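Local coordinates for acetyl-CoA hydrolase/transferase family protein (Porphyromonas gingivalis, PDB 2NVV) that probably hydrolyses acetyl-CoA or transfers its coenzyme A to another acid, and binds zinc, at residues Lys135-Thr140 / Glu166-His171; Val142-Thr147 / Arg331-Ser336; Asp172-Leu177 / Asp192-Pro197; Arg183-Tyr188 / Asn338-Arg343. One frame throughout, in Å; residues are numbered along the deposited sequence.

How the interactions relate
All four contacts tie down the long connection that follows strand 154-160, or the turn ahead of helix 145-151. Interaction 2 is wholly buried and nearest the middle of the chain, pairing a turn with a helix start through prolines, a valine and one backbone bond. Interactions 1 and 3 lie farther out: interaction 1 is still buried, and a histidine ring caught by a carbonyl and a proline does the work, whereas interaction 3, partly buried, relies on backbone pairing and an aspartate. Interaction 4 is buried at the boundary with the second subunit, and there a glutamate joins aliphatic packing. Interactions 2 and 4 use consecutive helices, 333-336 and 339-345, and Tyr335 touches residues of both interactions 3 and 4.

Interaction 1: Lys135-Thr140 / Glu166-His171; sequences KILPTT and EIMGMH
His171 has its CG anti to the carbonyl carbon (chi1 -42°), which swings the imidazole against Leu137, Pro138 and Thr139; Leu137, with its own CG trans to the backbone nitrogen, sends its two methyls back across the gap. The ring is gripped in two ways. At its edge NE2 donates to Thr139 O over 2.8 Å in a nearly straight bond (173°), with the oxygen in the ring plane. Over one face lies Pro138, whose CD stands 3.9 Å from the centroid of the His171 ring in a CH-pi contact. Together the in-plane bond and the proline above should fix the ring's rotation, and because a carbonyl can only accept, the NE2 nitrogen must carry the proton. Leu137 crosses the histidine side chain at about a right angle, CD1 reaching to 3.6 Å from His171 ND1. Its other branch, CD2, meets CB of selenomethionine Met168 at 4.1 Å. Met168 lies in a type II turn from Ile167 to Met170, which leads straight into His171, and Gly169 suits the turn's third position, where phi is positive. Around the contact, strand 135-137 is the middle member of a small antiparallel sheet between strands 129-130 and 199-200, Thr139 OG1 is bonded to Glu126, and Ile167 packs on Tyr318 of helix 311-318 and Leu321 of helix 321-324.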
loop_
_atom_site.group_PDB
_atom_site.type_symbol
_atom_site.label_atom_id
_atom_site.label_comp_id
_atom_site.label_asym_id
_atom_site.label_seq_id
_atom_site.Cartn_x
_atom_site.Cartn_y
_atom_site.Cartn_z
ATOM N N LYS A 135 -31.451 -17.435 -7.354
ATOM C CA LYS A 135 -30.990 -16.079 -7.648
ATOM C C LYS A 135 -31.170 -15.219 -6.403
ATOM O O LYS A 135 -32.275 -15.096 -5.867
ATOM C CB LYS A 135 -31.763 -15.467 -8.821
ATOM C CG LYS A 135 -31.429 -16.068 -10.165
ATOM C CD LYS A 135 -32.112 -15.297 -11.274
ATOM C CE LYS A 135 -31.851 -15.922 -12.645
ATOM N NZ LYS A 135 -32.555 -15.149 -13.723
ATOM N N ILE A 136 -30.071 -14.630 -5.944
ATOM C CA ILE A 136 -30.100 -13.807 -4.746
ATOM C C ILE A 136 -30.017 -12.316 -5.042
ATOM O O ILE A 136 -29.185 -11.880 -5.834
ATOM C CB ILE A 136 -28.936 -14.192 -3.792
ATOM C CG1 ILE A 136 -29.223 -15.542 -3.131
ATOM C CG2 ILE A 136 -28.729 -13.120 -2.740
ATOM C CD1 ILE A 136 -29.030 -16.726 -4.048
ATOM N N LEU A 137 -30.896 -11.546 -4.406
ATOM C CA LEU A 137 -30.900 -10.096 -4.551
ATOM C C LEU A 137 -30.574 -9.541 -3.160
ATOM O O LEU A 137 -31.393 -9.631 -2.240
ATOM C CB LEU A 137 -32.271 -9.582 -5.029
ATOM C CG LEU A 137 -32.422 -8.060 -5.226
ATOM C CD1 LEU A 137 -31.432 -7.546 -6.252
ATOM C CD2 LEU A 137 -33.832 -7.742 -5.673
ATOM N N PRO A 138 -29.371 -8.968 -2.996
ATOM C CA PRO A 138 -28.888 -8.391 -1.738
ATOM C C PRO A 138 -29.740 -7.199 -1.333
ATOM O O PRO A 138 -30.598 -6.756 -2.096
ATOM C CB PRO A 138 -27.463 -7.943 -2.072
ATOM C CG PRO A 138 -27.126 -8.651 -3.335
ATOM C CD PRO A 138 -28.417 -8.698 -4.079
ATOM N N THR A 139 -29.499 -6.673 -0.137
ATOM C CA THR A 139 -30.246 -5.521 0.312
ATOM C C THR A 139 -29.403 -4.265 0.182
ATOM O O THR A 139 -29.085 -3.842 -0.926
ATOM C CB THR A 139 -30.745 -5.672 1.762
ATOM O OG1 THR A 139 -29.664 -6.059 2.610
ATOM C CG2 THR A 139 -31.841 -6.708 1.835
ATOM N N THR A 140 -29.010 -3.682 1.306
ATOM C CA THR A 140 -28.254 -2.434 1.273
ATOM C C THR A 140 -26.729 -2.495 1.413
ATOM O O THR A 140 -26.077 -1.454 1.431
ATOM C CB THR A 140 -28.825 -1.466 2.331
ATOM O OG1 THR A 140 -28.895 -2.131 3.602
ATOM C CG2 THR A 140 -30.223 -1.006 1.922
ATOM N N GLU A 166 -37.818 -4.233 -6.047
ATOM C CA GLU A 166 -37.727 -3.203 -7.083
ATOM C C GLU A 166 -36.317 -2.614 -7.091
ATOM O O GLU A 166 -35.938 -1.878 -8.004
ATOM C CB GLU A 166 -38.750 -2.104 -6.833
ATOM C CG GLU A 166 -40.154 -2.464 -7.284
ATOM C CD GLU A 166 -40.834 -3.474 -6.379
ATOM O OE1 GLU A 166 -41.808 -4.113 -6.835
ATOM O OE2 GLU A 166 -40.408 -3.619 -5.212
ATOM N N ILE A 167 -35.551 -2.959 -6.058
ATOM C CA ILE A 167 -34.174 -2.517 -5.897
ATOM C C ILE A 167 -33.322 -3.142 -6.992
ATOM O O ILE A 167 -32.261 -2.632 -7.342
ATOM C CB ILE A 167 -33.646 -2.927 -4.494
ATOM C CG1 ILE A 167 -34.258 -2.005 -3.449
ATOM C CG2 ILE A 167 -32.141 -2.865 -4.432
ATOM C CD1 ILE A 167 -34.072 -0.545 -3.772
HETATM N N MSE A 168 -33.809 -4.255 -7.524
HETATM C CA MSE A 168 -33.141 -4.978 -8.599
HETATM C C MSE A 168 -32.507 -3.997 -9.584
HETATM O O MSE A 168 -33.211 -3.223 -10.235
HETATM C CB MSE A 168 -34.170 -5.848 -9.326
HETATM C CG MSE A 168 -33.668 -6.522 -10.598
HETATM SE SE MSE A 168 -32.689 -8.156 -10.308
HETATM C CE MSE A 168 -34.173 -9.413 -10.336
ATOM N N GLY A 169 -31.184 -4.032 -9.695
ATOM C CA GLY A 169 -30.505 -3.128 -10.608
ATOM C C GLY A 169 -29.548 -2.188 -9.902
ATOM O O GLY A 169 -28.687 -1.577 -10.539
HETATM N N MSE A 170 -29.692 -2.062 -8.588
HETATM C CA MSE A 170 -28.820 -1.185 -7.832
HETATM C C MSE A 170 -27.501 -1.834 -7.421
HETATM O O MSE A 170 -26.614 -1.166 -6.880
HETATM C CB MSE A 170 -29.549 -0.657 -6.604
HETATM C CG MSE A 170 -30.611 0.376 -6.974
HETATM SE SE MSE A 170 -31.367 1.354 -5.500
HETATM C CE MSE A 170 -29.878 1.045 -4.187
ATOM N N HIS A 171 -27.370 -3.135 -7.673
ATOM C CA HIS A 171 -26.142 -3.841 -7.338
ATOM C C HIS A 171 -25.465 -4.259 -8.636
ATOM O O HIS A 171 -26.119 -4.406 -9.677
ATOM C CB HIS A 171 -26.420 -5.102 -6.507
ATOM C CG HIS A 171 -27.452 -4.926 -5.439
ATOM N ND1 HIS A 171 -28.803 -5.081 -5.674
ATOM C CD2 HIS A 171 -27.334 -4.605 -4.127
ATOM C CE1 HIS A 171 -29.470 -4.864 -4.556
ATOM N NE2 HIS A 171 -28.604 -4.574 -3.602
#

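Interaction 2: Val142-Thr147 / Arg331-Ser336; sequences VGILPT and RPQEYS
Gln333 N donates to Gly143 O at 3.0 Å, a somewhat bent bond (153°) that joins a turn to the first residue of helix 333-336. Beside it Val142, whose CG1 is trans to its backbone nitrogen, lays that methyl along the proline: CG1 is 3.5 Å from Pro332 CA and also touches the ring at CG. Pro146 meets the same ring from another direction, the two prolines crossing at about a right angle with Pro146 CG and Pro332 CG 3.9 Å apart. Rigid, apolar rings suit such a buried junction. Ile144 runs alongside Gln333, pointing the same way, and its CG2 comes within 3.6 Å of Gln333 CD. Farther out, a type II' turn from Val142 to Leu145, closed by Leu145 N to Val142 O, presents the Gly143 carbonyl; its second position has positive phi and suits glycine. Pro332 occupies the N-cap position, and its O accepts from both Tyr335 N and Ser336 N. Arg331 is anchored on Ser303 and on the carbonyls of Pro190 and Asp192. The Gln333 amide is oriented by two carbonyls, Leu105 O and Gly60 O, that accept from NE2. Its side chain lies about 7 Å from that of Glu284, the predicted thioester-forming residue, so a buried amide with a defined rotation sits close to the probable active site.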
loop_
_atom_site.group_PDB
_atom_site.type_symbol
_atom_site.label_atom_id
_atom_site.label_comp_id
_atom_site.label_asym_id
_atom_site.label_seq_id
_atom_site.Cartn_x
_atom_site.Cartn_y
_atom_site.Cartn_z
ATOM N N VAL A 142 -23.138 -4.985 0.178
ATOM C CA VAL A 142 -22.645 -6.146 -0.571
ATOM C C VAL A 142 -21.499 -6.901 0.101
ATOM O O VAL A 142 -21.583 -8.105 0.298
ATOM C CB VAL A 142 -22.208 -5.753 -2.003
ATOM C CG1 VAL A 142 -21.846 -7.015 -2.798
ATOM C CG2 VAL A 142 -23.346 -4.999 -2.704
ATOM N N GLY A 143 -20.428 -6.199 0.441
ATOM C CA GLY A 143 -19.299 -6.831 1.097
ATOM C C GLY A 143 -18.633 -7.926 0.289
ATOM O O GLY A 143 -18.128 -7.682 -0.809
ATOM N N ILE A 144 -18.621 -9.136 0.846
ATOM C CA ILE A 144 -18.021 -10.290 0.184
ATOM C C ILE A 144 -19.086 -11.319 -0.178
ATOM O O ILE A 144 -18.795 -12.499 -0.309
ATOM C CB ILE A 144 -16.960 -10.971 1.087
ATOM C CG1 ILE A 144 -17.626 -11.562 2.334
ATOM C CG2 ILE A 144 -15.903 -9.958 1.481
ATOM C CD1 ILE A 144 -16.668 -12.234 3.294
ATOM N N LEU A 145 -20.314 -10.852 -0.351
ATOM C CA LEU A 145 -21.444 -11.699 -0.690
ATOM C C LEU A 145 -21.189 -12.747 -1.763
ATOM O O LEU A 145 -21.278 -13.944 -1.497
ATOM C CB LEU A 145 -22.629 -10.830 -1.119
ATOM C CG LEU A 145 -23.871 -11.552 -1.665
ATOM C CD1 LEU A 145 -24.714 -12.092 -0.526
ATOM C CD2 LEU A 145 -24.696 -10.588 -2.488
ATOM N N PRO A 146 -20.875 -12.318 -2.997
ATOM C CA PRO A 146 -20.637 -13.317 -4.043
ATOM C C PRO A 146 -19.609 -14.393 -3.721
ATOM O O PRO A 146 -19.761 -15.543 -4.135
ATOM C CB PRO A 146 -20.259 -12.468 -5.263
ATOM C CG PRO A 146 -19.756 -11.182 -4.678
ATOM C CD PRO A 146 -20.684 -10.953 -3.522
ATOM N N THR A 147 -18.578 -14.038 -2.967
ATOM C CA THR A 147 -17.553 -15.004 -2.631
ATOM C C THR A 147 -18.010 -16.001 -1.568
ATOM O O THR A 147 -17.739 -17.194 -1.697
ATOM C CB THR A 147 -16.270 -14.300 -2.166
ATOM O OG1 THR A 147 -15.858 -13.368 -3.175
ATOM C CG2 THR A 147 -15.150 -15.317 -1.923
ATOM N N ARG A 331 -21.400 -2.272 -5.037
ATOM C CA ARG A 331 -20.484 -3.306 -5.506
ATOM C C ARG A 331 -19.842 -4.078 -4.350
ATOM O O ARG A 331 -19.886 -3.647 -3.190
ATOM C CB ARG A 331 -19.357 -2.671 -6.327
ATOM C CG ARG A 331 -19.778 -1.645 -7.374
ATOM C CD ARG A 331 -18.549 -0.875 -7.838
ATOM N NE ARG A 331 -18.842 0.193 -8.791
ATOM C CZ ARG A 331 -19.035 -0.002 -10.092
ATOM N NH1 ARG A 331 -19.295 1.028 -10.890
ATOM N NH2 ARG A 331 -18.964 -1.228 -10.603
ATOM N N PRO A 332 -19.247 -5.244 -4.653
ATOM C CA PRO A 332 -18.599 -6.026 -3.595
ATOM C C PRO A 332 -17.367 -5.203 -3.258
ATOM O O PRO A 332 -16.875 -4.489 -4.114
ATOM C CB PRO A 332 -18.241 -7.333 -4.302
ATOM C CG PRO A 332 -19.256 -7.423 -5.416
ATOM C CD PRO A 332 -19.280 -6.005 -5.914
ATOM N N GLN A 333 -16.870 -5.294 -2.031
ATOM C CA GLN A 333 -15.699 -4.511 -1.629
ATOM C C GLN A 333 -14.472 -4.863 -2.472
ATOM O O GLN A 333 -13.492 -4.113 -2.529
ATOM C CB GLN A 333 -15.415 -4.720 -0.137
ATOM C CG GLN A 333 -15.048 -6.137 0.257
ATOM C CD GLN A 333 -15.239 -6.379 1.744
ATOM O OE1 GLN A 333 -16.364 -6.335 2.245
ATOM N NE2 GLN A 333 -14.149 -6.626 2.457
ATOM N N GLU A 334 -14.530 -6.004 -3.143
ATOM C CA GLU A 334 -13.428 -6.406 -3.996
ATOM C C GLU A 334 -13.313 -5.406 -5.130
ATOM O O GLU A 334 -12.235 -5.181 -5.663
ATOM C CB GLU A 334 -13.667 -7.810 -4.557
ATOM C CG GLU A 334 -12.786 -8.159 -5.743
ATOM C CD GLU A 334 -12.630 -9.655 -5.947
ATOM O OE1 GLU A 334 -13.618 -10.404 -5.769
ATOM O OE2 GLU A 334 -11.507 -10.079 -6.297
ATOM N N TYR A 335 -14.438 -4.803 -5.490
ATOM C CA TYR A 335 -14.469 -3.807 -6.557
ATOM C C TYR A 335 -14.556 -2.371 -6.058
ATOM O O TYR A 335 -13.858 -1.507 -6.561
ATOM C CB TYR A 335 -15.623 -4.080 -7.501
ATOM C CG TYR A 335 -15.416 -5.315 -8.338
ATOM C CD1 TYR A 335 -15.740 -6.584 -7.850
ATOM C CD2 TYR A 335 -14.869 -5.217 -9.620
ATOM C CE1 TYR A 335 -15.525 -7.718 -8.620
ATOM C CE2 TYR A 335 -14.648 -6.341 -10.392
ATOM C CZ TYR A 335 -14.976 -7.588 -9.895
ATOM O OH TYR A 335 -14.756 -8.691 -10.685
ATOM N N SER A 336 -15.404 -2.113 -5.070
ATOM C CA SER A 336 -15.542 -0.766 -4.532
ATOM C C SER A 336 -14.220 -0.218 -3.964
ATOM O O SER A 336 -13.985 0.993 -3.975
ATOM C CB SER A 336 -16.633 -0.733 -3.447
ATOM O OG SER A 336 -16.237 -1.424 -2.275
#

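Interaction 3: Asp172-Leu177 / Asp192-Pro197; sequences DLCEPL and DRIGKP
Leu173 and Lys196 form one antiparallel hydrogen-bonded pair, Leu173 N giving to Lys196 O at 2.7 Å and Lys196 N to Leu173 O at 2.9 Å. Next to it, Asp172 turns its carboxylate onto the opposing backbone, CG lying anti to N (chi1 -166°), and its two oxygens receive successive amides. OD2 uses its syn lone pair for Ile194 N at 2.8 Å. OD1 takes Gly195 N at 2.7 Å, also on the syn side but 32° out of the carboxylate plane. A short acidic side chain suits this place, since both oxygens can face the backbone at once, and the two N-H groups would tend to stabilise its negative charge. Arg331, from segment 331-336, adds a long, weak ion pair to OD2. Gly195 passes close to Leu173 O and Cys174 SG, where the backbone leaves no room for a side chain; its CA makes a C-H contact with Leu173 O at 3.4 Å. Cys174 SG then packs against Ile194 CG1 at 3.9 Å, and both residues also touch Tyr335. The Leu173 side chain brings CD2 close to Lys196 O and the carbonyl carbon of Pro197. The arrangement is an isolated beta bridge reinforced by a bidentate carboxylate, binding two irregular parts of the long crossover that links strands 154-160 and 206-212 of the parallel sheet.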
loop_
_atom_site.group_PDB
_atom_site.type_symbol
_atom_site.label_atom_id
_atom_site.label_comp_id
_atom_site.label_asym_id
_atom_site.label_seq_id
_atom_site.Cartn_x
_atom_site.Cartn_y
_atom_site.Cartn_z
ATOM N N ASP A 172 -24.153 -4.441 -8.564
ATOM C CA ASP A 172 -23.353 -4.889 -9.696
ATOM C C ASP A 172 -22.484 -5.969 -9.057
ATOM O O ASP A 172 -21.448 -5.689 -8.462
ATOM C CB ASP A 172 -22.515 -3.734 -10.252
ATOM C CG ASP A 172 -21.930 -4.044 -11.617
ATOM O OD1 ASP A 172 -22.535 -4.861 -12.337
ATOM O OD2 ASP A 172 -20.879 -3.470 -11.976
ATOM N N LEU A 173 -22.955 -7.206 -9.152
ATOM C CA LEU A 173 -22.278 -8.345 -8.536
ATOM C C LEU A 173 -21.478 -9.221 -9.478
ATOM O O LEU A 173 -21.926 -9.541 -10.572
ATOM C CB LEU A 173 -23.290 -9.237 -7.801
ATOM C CG LEU A 173 -24.155 -8.710 -6.644
ATOM C CD1 LEU A 173 -23.362 -7.768 -5.758
ATOM C CD2 LEU A 173 -25.348 -7.999 -7.198
ATOM N N CYS A 174 -20.287 -9.608 -9.030
ATOM C CA CYS A 174 -19.423 -10.486 -9.799
ATOM C C CYS A 174 -18.085 -10.699 -9.118
ATOM O O CYS A 174 -17.795 -10.116 -8.072
ATOM C CB CYS A 174 -19.206 -9.957 -11.236
ATOM S SG CYS A 174 -18.504 -8.286 -11.410
ATOM N N GLU A 175 -17.287 -11.567 -9.728
ATOM C CA GLU A 175 -15.953 -11.893 -9.263
ATOM C C GLU A 175 -15.130 -12.069 -10.513
ATOM O O GLU A 175 -15.646 -12.485 -11.543
ATOM C CB GLU A 175 -15.943 -13.209 -8.499
ATOM C CG GLU A 175 -16.716 -13.191 -7.208
ATOM C CD GLU A 175 -16.644 -14.516 -6.494
ATOM O OE1 GLU A 175 -17.163 -15.511 -7.053
ATOM O OE2 GLU A 175 -16.064 -14.553 -5.380
ATOM N N PRO A 176 -13.832 -11.754 -10.445
ATOM C CA PRO A 176 -12.978 -11.909 -11.625
ATOM C C PRO A 176 -12.320 -13.284 -11.619
ATOM O O PRO A 176 -12.332 -13.981 -10.608
ATOM C CB PRO A 176 -11.955 -10.799 -11.444
ATOM C CG PRO A 176 -11.732 -10.841 -9.966
ATOM C CD PRO A 176 -13.136 -10.990 -9.391
ATOM N N LEU A 177 -11.758 -13.681 -12.753
ATOM C CA LEU A 177 -11.053 -14.948 -12.815
ATOM C C LEU A 177 -9.833 -14.716 -11.925
ATOM O O LEU A 177 -9.496 -13.576 -11.613
ATOM C CB LEU A 177 -10.625 -15.247 -14.256
ATOM C CG LEU A 177 -11.527 -16.097 -15.160
ATOM C CD1 LEU A 177 -12.945 -16.129 -14.642
ATOM C CD2 LEU A 177 -11.475 -15.537 -16.590
ATOM N N ASP A 192 -19.906 2.539 -14.165
ATOM C CA ASP A 192 -19.858 1.424 -15.101
ATOM C C ASP A 192 -20.265 0.099 -14.472
ATOM O O ASP A 192 -19.815 -0.245 -13.377
ATOM C CB ASP A 192 -18.455 1.278 -15.707
ATOM C CG ASP A 192 -18.124 2.377 -16.693
ATOM O OD1 ASP A 192 -19.026 3.173 -17.033
ATOM O OD2 ASP A 192 -16.958 2.433 -17.132
ATOM N N ARG A 193 -21.124 -0.634 -15.178
ATOM C CA ARG A 193 -21.583 -1.943 -14.738
ATOM C C ARG A 193 -20.738 -3.028 -15.412
ATOM O O ARG A 193 -20.524 -3.004 -16.630
ATOM C CB ARG A 193 -23.052 -2.150 -15.106
ATOM C CG ARG A 193 -24.030 -1.308 -14.310
ATOM C CD ARG A 193 -25.404 -1.952 -14.341
ATOM N NE ARG A 193 -26.300 -1.402 -13.330
ATOM C CZ ARG A 193 -26.787 -0.162 -13.365
ATOM N NH1 ARG A 193 -26.454 0.645 -14.367
ATOM N NH2 ARG A 193 -27.602 0.272 -12.405
ATOM N N ILE A 194 -20.258 -3.984 -14.626
ATOM C CA ILE A 194 -19.461 -5.054 -15.190
ATOM C C ILE A 194 -19.955 -6.434 -14.764
ATOM O O ILE A 194 -19.445 -7.443 -15.231
ATOM C CB ILE A 194 -17.969 -4.884 -14.811
ATOM C CG1 ILE A 194 -17.782 -4.998 -13.290
ATOM C CG2 ILE A 194 -17.475 -3.522 -15.293
ATOM C CD1 ILE A 194 -16.352 -4.803 -12.841
ATOM N N GLY A 195 -20.963 -6.476 -13.899
ATOM C CA GLY A 195 -21.494 -7.754 -13.447
ATOM C C GLY A 195 -22.999 -7.916 -13.620
ATOM O O GLY A 195 -23.572 -7.432 -14.594
ATOM N N LYS A 196 -23.635 -8.610 -12.677
ATOM C CA LYS A 196 -25.076 -8.830 -12.711
ATOM C C LYS A 196 -25.766 -8.206 -11.499
ATOM O O LYS A 196 -25.137 -7.933 -10.479
ATOM C CB LYS A 196 -25.386 -10.333 -12.785
ATOM C CG LYS A 196 -24.949 -10.971 -14.090
ATOM C CD LYS A 196 -25.299 -12.438 -14.158
ATOM C CE LYS A 196 -24.766 -13.050 -15.451
ATOM N NZ LYS A 196 -25.218 -14.457 -15.645
ATOM N N PRO A 197 -27.076 -7.957 -11.609
ATOM C CA PRO A 197 -27.841 -7.359 -10.509
ATOM C C PRO A 197 -28.276 -8.392 -9.467
ATOM O O PRO A 197 -29.150 -8.131 -8.634
ATOM C CB PRO A 197 -29.022 -6.717 -11.233
ATOM C CG PRO A 197 -29.287 -7.683 -12.337
ATOM C CD PRO A 197 -27.895 -8.056 -12.834
#

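Interaction 4: Arg183-Tyr188 / Asn338-Arg343; sequences RELPVY and NPEIVR
Loop 183-188 packs on the first turn of helix 339-345 in a mixed polar and aliphatic contact, buried beside the second subunit. Leu185 N donates to Glu340 OE2 at 2.9 Å, nearly straight (169°), on the syn side of the carboxylate but 24° out of its plane. Glu340 can reach it because its chain is fully extended. Leu185 brings CB to 3.6 Å from Ile341 CD1, while its CD1 meets the amide of Asn338 from the opposite direction. Val187 also lies against Ile341, crossing it at about a right angle, though the modelled closeness of the two is doubtful. Asn338 is the N-cap: OD1 accepts from Glu340 N at 2.8 Å, and ND2 is bonded to Glu334 O. Glu340 OE2 also forms a salt bridge with Arg344, which in turn donates to the carbonyls of Leu185 and Val187; nearby, Glu184 bonds to Tyr188 of the second subunit. The buried carboxylate thus has an amide and a guanidinium as partners, consistent with its staying ionised.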
loop_
_atom_site.group_PDB
_atom_site.type_symbol
_atom_site.label_atom_id
_atom_site.label_comp_id
_atom_site.label_asym_id
_atom_site.label_seq_id
_atom_site.Cartn_x
_atom_site.Cartn_y
_atom_site.Cartn_z
ATOM N N ARG A 183 -8.396 -11.138 -15.988
ATOM C CA ARG A 183 -8.455 -10.098 -17.005
ATOM C C ARG A 183 -8.602 -8.766 -16.260
ATOM O O ARG A 183 -8.601 -8.734 -15.029
ATOM C CB ARG A 183 -9.663 -10.312 -17.914
ATOM C CG ARG A 183 -9.699 -11.663 -18.595
ATOM C CD ARG A 183 -8.511 -11.865 -19.498
ATOM N NE ARG A 183 -8.507 -10.936 -20.623
ATOM C CZ ARG A 183 -7.525 -10.863 -21.522
ATOM N NH1 ARG A 183 -6.469 -11.664 -21.416
ATOM N NH2 ARG A 183 -7.604 -10.005 -22.532
ATOM N N GLU A 184 -8.734 -7.667 -16.987
ATOM C CA GLU A 184 -8.878 -6.379 -16.325
ATOM C C GLU A 184 -10.292 -6.223 -15.773
ATOM O O GLU A 184 -11.214 -6.920 -16.194
ATOM C CB GLU A 184 -8.553 -5.238 -17.303
ATOM C CG GLU A 184 -9.679 -4.812 -18.247
ATOM C CD GLU A 184 -10.035 -5.846 -19.300
ATOM O OE1 GLU A 184 -9.215 -6.757 -19.566
ATOM O OE2 GLU A 184 -11.139 -5.731 -19.878
ATOM N N LEU A 185 -10.452 -5.322 -14.810
ATOM C CA LEU A 185 -11.757 -5.040 -14.219
ATOM C C LEU A 185 -12.245 -3.818 -15.002
ATOM O O LEU A 185 -11.856 -2.697 -14.717
ATOM C CB LEU A 185 -11.591 -4.704 -12.740
ATOM C CG LEU A 185 -10.637 -5.610 -11.961
ATOM C CD1 LEU A 185 -10.523 -5.090 -10.554
ATOM C CD2 LEU A 185 -11.130 -7.047 -11.977
ATOM N N PRO A 186 -13.111 -4.038 -16.002
ATOM C CA PRO A 186 -13.688 -3.024 -16.889
ATOM C C PRO A 186 -14.485 -1.825 -16.361
ATOM O O PRO A 186 -15.561 -1.523 -16.880
ATOM C CB PRO A 186 -14.494 -3.862 -17.881
ATOM C CG PRO A 186 -14.955 -4.998 -17.056
ATOM C CD PRO A 186 -13.724 -5.356 -16.258
ATOM N N VAL A 187 -13.971 -1.132 -15.353
ATOM C CA VAL A 187 -14.664 0.050 -14.875
ATOM C C VAL A 187 -13.754 1.236 -15.146
ATOM O O VAL A 187 -12.653 1.341 -14.597
ATOM C CB VAL A 187 -15.047 -0.048 -13.364
ATOM C CG1 VAL A 187 -13.911 -0.617 -12.581
ATOM C CG2 VAL A 187 -15.405 1.323 -12.809
ATOM N N TYR A 188 -14.215 2.113 -16.034
ATOM C CA TYR A 188 -13.467 3.298 -16.431
ATOM C C TYR A 188 -14.173 4.574 -15.966
ATOM O O TYR A 188 -13.653 5.682 -16.108
ATOM C CB TYR A 188 -13.306 3.289 -17.949
ATOM C CG TYR A 188 -12.767 1.965 -18.451
ATOM C CD1 TYR A 188 -11.403 1.685 -18.407
ATOM C CD2 TYR A 188 -13.630 0.959 -18.876
ATOM C CE1 TYR A 188 -10.911 0.424 -18.764
ATOM C CE2 TYR A 188 -13.152 -0.298 -19.232
ATOM C CZ TYR A 188 -11.791 -0.559 -19.169
ATOM O OH TYR A 188 -11.321 -1.816 -19.488
ATOM N N ASN A 338 -11.114 -1.555 -4.965
ATOM C CA ASN A 338 -10.028 -2.072 -5.781
ATOM C C ASN A 338 -8.934 -1.086 -6.183
ATOM O O ASN A 338 -9.202 -0.039 -6.759
ATOM C CB ASN A 338 -10.599 -2.745 -7.031
ATOM C CG ASN A 338 -9.614 -3.699 -7.674
ATOM O OD1 ASN A 338 -8.653 -3.280 -8.320
ATOM N ND2 ASN A 338 -9.836 -4.989 -7.484
ATOM N N PRO A 339 -7.673 -1.419 -5.871
ATOM C CA PRO A 339 -6.510 -0.585 -6.196
ATOM C C PRO A 339 -6.478 -0.218 -7.677
ATOM O O PRO A 339 -6.220 0.922 -8.040
ATOM C CB PRO A 339 -5.336 -1.474 -5.792
ATOM C CG PRO A 339 -5.886 -2.219 -4.590
ATOM C CD PRO A 339 -7.277 -2.587 -5.054
ATOM N N GLU A 340 -6.746 -1.197 -8.531
ATOM C CA GLU A 340 -6.769 -0.994 -9.982
ATOM C C GLU A 340 -7.777 0.095 -10.378
ATOM O O GLU A 340 -7.446 1.022 -11.121
ATOM C CB GLU A 340 -7.132 -2.310 -10.681
ATOM C CG GLU A 340 -7.171 -2.251 -12.201
ATOM C CD GLU A 340 -7.553 -3.580 -12.847
ATOM O OE1 GLU A 340 -7.054 -4.632 -12.411
ATOM O OE2 GLU A 340 -8.345 -3.573 -13.808
ATOM N N ILE A 341 -9.002 -0.017 -9.876
ATOM C CA ILE A 341 -10.043 0.957 -10.188
ATOM C C ILE A 341 -9.755 2.326 -9.583
ATOM O O ILE A 341 -9.888 3.355 -10.252
ATOM C CB ILE A 341 -11.430 0.518 -9.665
ATOM C CG1 ILE A 341 -11.704 -0.959 -9.984
ATOM C CG2 ILE A 341 -12.499 1.402 -10.289
ATOM C CD1 ILE A 341 -11.244 -1.398 -11.352
ATOM N N VAL A 342 -9.380 2.325 -8.308
ATOM C CA VAL A 342 -9.078 3.547 -7.584
ATOM C C VAL A 342 -8.018 4.384 -8.303
ATOM O O VAL A 342 -8.222 5.569 -8.574
ATOM C CB VAL A 342 -8.602 3.220 -6.147
ATOM C CG1 VAL A 342 -8.187 4.476 -5.418
ATOM C CG2 VAL A 342 -9.718 2.540 -5.376
ATOM N N ARG A 343 -6.890 3.755 -8.621
ATOM C CA ARG A 343 -5.800 4.444 -9.303
ATOM C C ARG A 343 -6.127 4.840 -10.740
ATOM O O ARG A 343 -5.735 5.907 -11.196
ATOM C CB ARG A 343 -4.541 3.578 -9.273
ATOM C CG ARG A 343 -3.321 4.248 -9.882
ATOM C CD ARG A 343 -2.031 3.704 -9.301
ATOM N NE ARG A 343 -0.916 3.947 -10.202
ATOM C CZ ARG A 343 0.352 3.673 -9.922
ATOM N NH1 ARG A 343 0.683 3.151 -8.749
ATOM N NH2 ARG A 343 1.290 3.881 -10.844
#